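Local coordinates for protein lectin (Trichosanthes anguina, PDB 4HR6) that binds galactosides through ricin-type beta-trefoil lectin domains and is part of a nontoxic homologue of type II ribosome-inactivating proteins, at residues T122-G128 against G211-R216. Numbering follows the deposited sequence.
Sequences TYSASQG and GSNNQR
Arg216 reaches from one beta-trefoil domain into the 122-128 turn of the other, its CG anti to the backbone N (chi1 -171°) and its chain extended as far as NE. One face of the guanidinium lies against Gly128, whose CA sits 3.6 Å above the plane, over its centre. Arg216 NH1 donates to Ser124 O at 3.0 Å, from above the carbonyl plane. The turn's own Gln127 N approaches this oxygen from the opposite face, so two N-H groups grip it. NH2 points onward to Gly92 O and Thr94 OG1, which, with the NH1 bond, probably fixes the rotation of the flat group.

Backbone carries the rest: Ala125 N bonds to Ser212 O at 3.1 Å, and Ser126 N to Gly211 O at 3.2 Å. The methyl of Ala125 rests near Ser212 O and the Gly211 carbonyl carbon. At the more exposed end, Asn213 brings its CB against Thr122 O and Tyr123 O, while ND2 adds a weak bond to Thr122 O. Gln127 braces the turn from within, OE1 accepting Thr122 N on an in-plane lone pair and NE2 held by Val120 O and Thr106 OG1. The interface illustrates domain pairing in which a buried, probably charged arginine is held through NH1 and NH2 by neutral oxygens.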
loop_
_atom_site.group_PDB
_atom_site.type_symbol
_atom_site.label_atom_id
_atom_site.label_comp_id
_atom_site.label_asym_id
_atom_site.label_seq_id
_atom_site.Cartn_x
_atom_site.Cartn_y
_atom_site.Cartn_z
ATOM N N THR C 122 -15.170 -7.865 19.200
ATOM C CA THR C 122 -14.827 -6.574 19.805
ATOM C C THR C 122 -13.638 -5.912 19.095
ATOM O O THR C 122 -13.099 -4.920 19.582
ATOM C CB THR C 122 -14.501 -6.726 21.304
ATOM O OG1 THR C 122 -13.438 -7.673 21.485
ATOM C CG2 THR C 122 -15.740 -7.196 22.056
ATOM N N TYR C 123 -13.238 -6.461 17.947
ATOM C CA TYR C 123 -12.174 -5.877 17.134
ATOM C C TYR C 123 -10.866 -5.781 17.901
ATOM O O TYR C 123 -10.178 -4.762 17.873
ATOM C CB TYR C 123 -12.593 -4.514 16.602
ATOM C CG TYR C 123 -13.782 -4.585 15.679
ATOM C CD1 TYR C 123 -13.633 -4.992 14.355
ATOM C CD2 TYR C 123 -15.060 -4.233 16.118
ATOM C CE1 TYR C 123 -14.720 -5.047 13.496
ATOM C CE2 TYR C 123 -16.151 -4.291 15.263
ATOM C CZ TYR C 123 -15.974 -4.698 13.955
ATOM O OH TYR C 123 -17.050 -4.760 13.100
ATOM N N SER C 124 -10.540 -6.875 18.571
ATOM C CA SER C 124 -9.333 -6.996 19.356
ATOM C C SER C 124 -8.197 -7.510 18.504
ATOM O O SER C 124 -8.427 -8.121 17.459
ATOM C CB SER C 124 -9.578 -7.971 20.517
ATOM O OG SER C 124 -10.777 -7.617 21.188
ATOM N N ALA C 125 -6.973 -7.280 18.978
ATOM C CA ALA C 125 -5.772 -7.800 18.342
ATOM C C ALA C 125 -5.769 -9.324 18.321
ATOM O O ALA C 125 -5.141 -9.936 17.452
ATOM C CB ALA C 125 -4.526 -7.283 19.043
ATOM N N SER C 126 -6.470 -9.933 19.272
ATOM C CA SER C 126 -6.655 -11.382 19.290
ATOM C C SER C 126 -7.652 -11.845 18.212
ATOM O O SER C 126 -7.785 -13.051 17.973
ATOM C CB SER C 126 -7.133 -11.824 20.682
ATOM O OG SER C 126 -8.342 -11.161 21.028
ATOM N N GLN C 127 -8.351 -10.893 17.584
ATOM C CA GLN C 127 -9.271 -11.164 16.471
ATOM C C GLN C 127 -8.797 -10.620 15.094
ATOM O O GLN C 127 -9.595 -10.474 14.161
ATOM C CB GLN C 127 -10.650 -10.597 16.821
ATOM C CG GLN C 127 -11.170 -11.131 18.154
ATOM C CD GLN C 127 -12.578 -10.678 18.470
ATOM O OE1 GLN C 127 -12.877 -9.478 18.478
ATOM N NE2 GLN C 127 -13.459 -11.642 18.744
ATOM N N GLY C 128 -7.504 -10.328 14.974
ATOM C CA GLY C 128 -6.936 -9.761 13.748
ATOM C C GLY C 128 -6.115 -10.786 13.007
ATOM O O GLY C 128 -5.275 -11.478 13.594
ATOM N N GLY C 211 -3.241 -8.147 23.563
ATOM C CA GLY C 211 -4.278 -8.687 22.677
ATOM C C GLY C 211 -5.619 -7.968 22.668
ATOM O O GLY C 211 -6.612 -8.525 22.181
ATOM N N SER C 212 -5.660 -6.728 23.163
ATOM C CA SER C 212 -6.934 -6.005 23.338
ATOM C C SER C 212 -7.337 -5.131 22.134
ATOM O O SER C 212 -6.609 -5.033 21.148
ATOM C CB SER C 212 -6.865 -5.151 24.613
ATOM O OG SER C 212 -5.792 -4.220 24.558
ATOM N N ASN C 213 -8.495 -4.478 22.239
ATOM C CA ASN C 213 -9.048 -3.672 21.142
ATOM C C ASN C 213 -8.643 -2.183 21.144
ATOM O O ASN C 213 -9.383 -1.319 20.669
ATOM C CB ASN C 213 -10.578 -3.791 21.133
ATOM C CG ASN C 213 -11.214 -3.195 22.372
ATOM O OD1 ASN C 213 -10.544 -2.990 23.383
ATOM N ND2 ASN C 213 -12.508 -2.920 22.301
ATOM N N ASN C 214 -7.474 -1.879 21.681
ATOM C CA ASN C 214 -6.876 -0.574 21.451
ATOM C C ASN C 214 -5.399 -0.707 21.090
ATOM O O ASN C 214 -4.643 0.243 21.225
ATOM C CB ASN C 214 -7.093 0.323 22.663
ATOM C CG ASN C 214 -6.898 -0.415 23.968
ATOM O OD1 ASN C 214 -5.859 -1.051 24.189
ATOM N ND2 ASN C 214 -7.906 -0.352 24.840
ATOM N N GLN C 215 -5.011 -1.894 20.617
ATOM C CA GLN C 215 -3.677 -2.145 20.080
ATOM C C GLN C 215 -3.750 -2.655 18.622
ATOM O O GLN C 215 -2.787 -3.233 18.110
ATOM C CB GLN C 215 -2.939 -3.158 20.969
ATOM C CG GLN C 215 -2.831 -2.733 22.424
ATOM C CD GLN C 215 -1.993 -3.683 23.259
ATOM O OE1 GLN C 215 -2.135 -4.895 23.163
ATOM N NE2 GLN C 215 -1.116 -3.131 24.088
ATOM N N ARG C 216 -4.892 -2.447 17.971
ATOM C CA ARG C 216 -5.150 -3.017 16.642
ATOM C C ARG C 216 -5.428 -1.927 15.631
ATOM O O ARG C 216 -6.394 -1.182 15.764
ATOM C CB ARG C 216 -6.329 -3.996 16.652
ATOM C CG ARG C 216 -6.489 -4.773 15.338
ATOM C CD ARG C 216 -7.489 -5.924 15.424
ATOM N NE ARG C 216 -8.092 -6.240 14.127
ATOM C CZ ARG C 216 -9.219 -6.936 13.946
ATOM N NH1 ARG C 216 -9.918 -7.424 14.973
ATOM N NH2 ARG C 216 -9.667 -7.140 12.720
#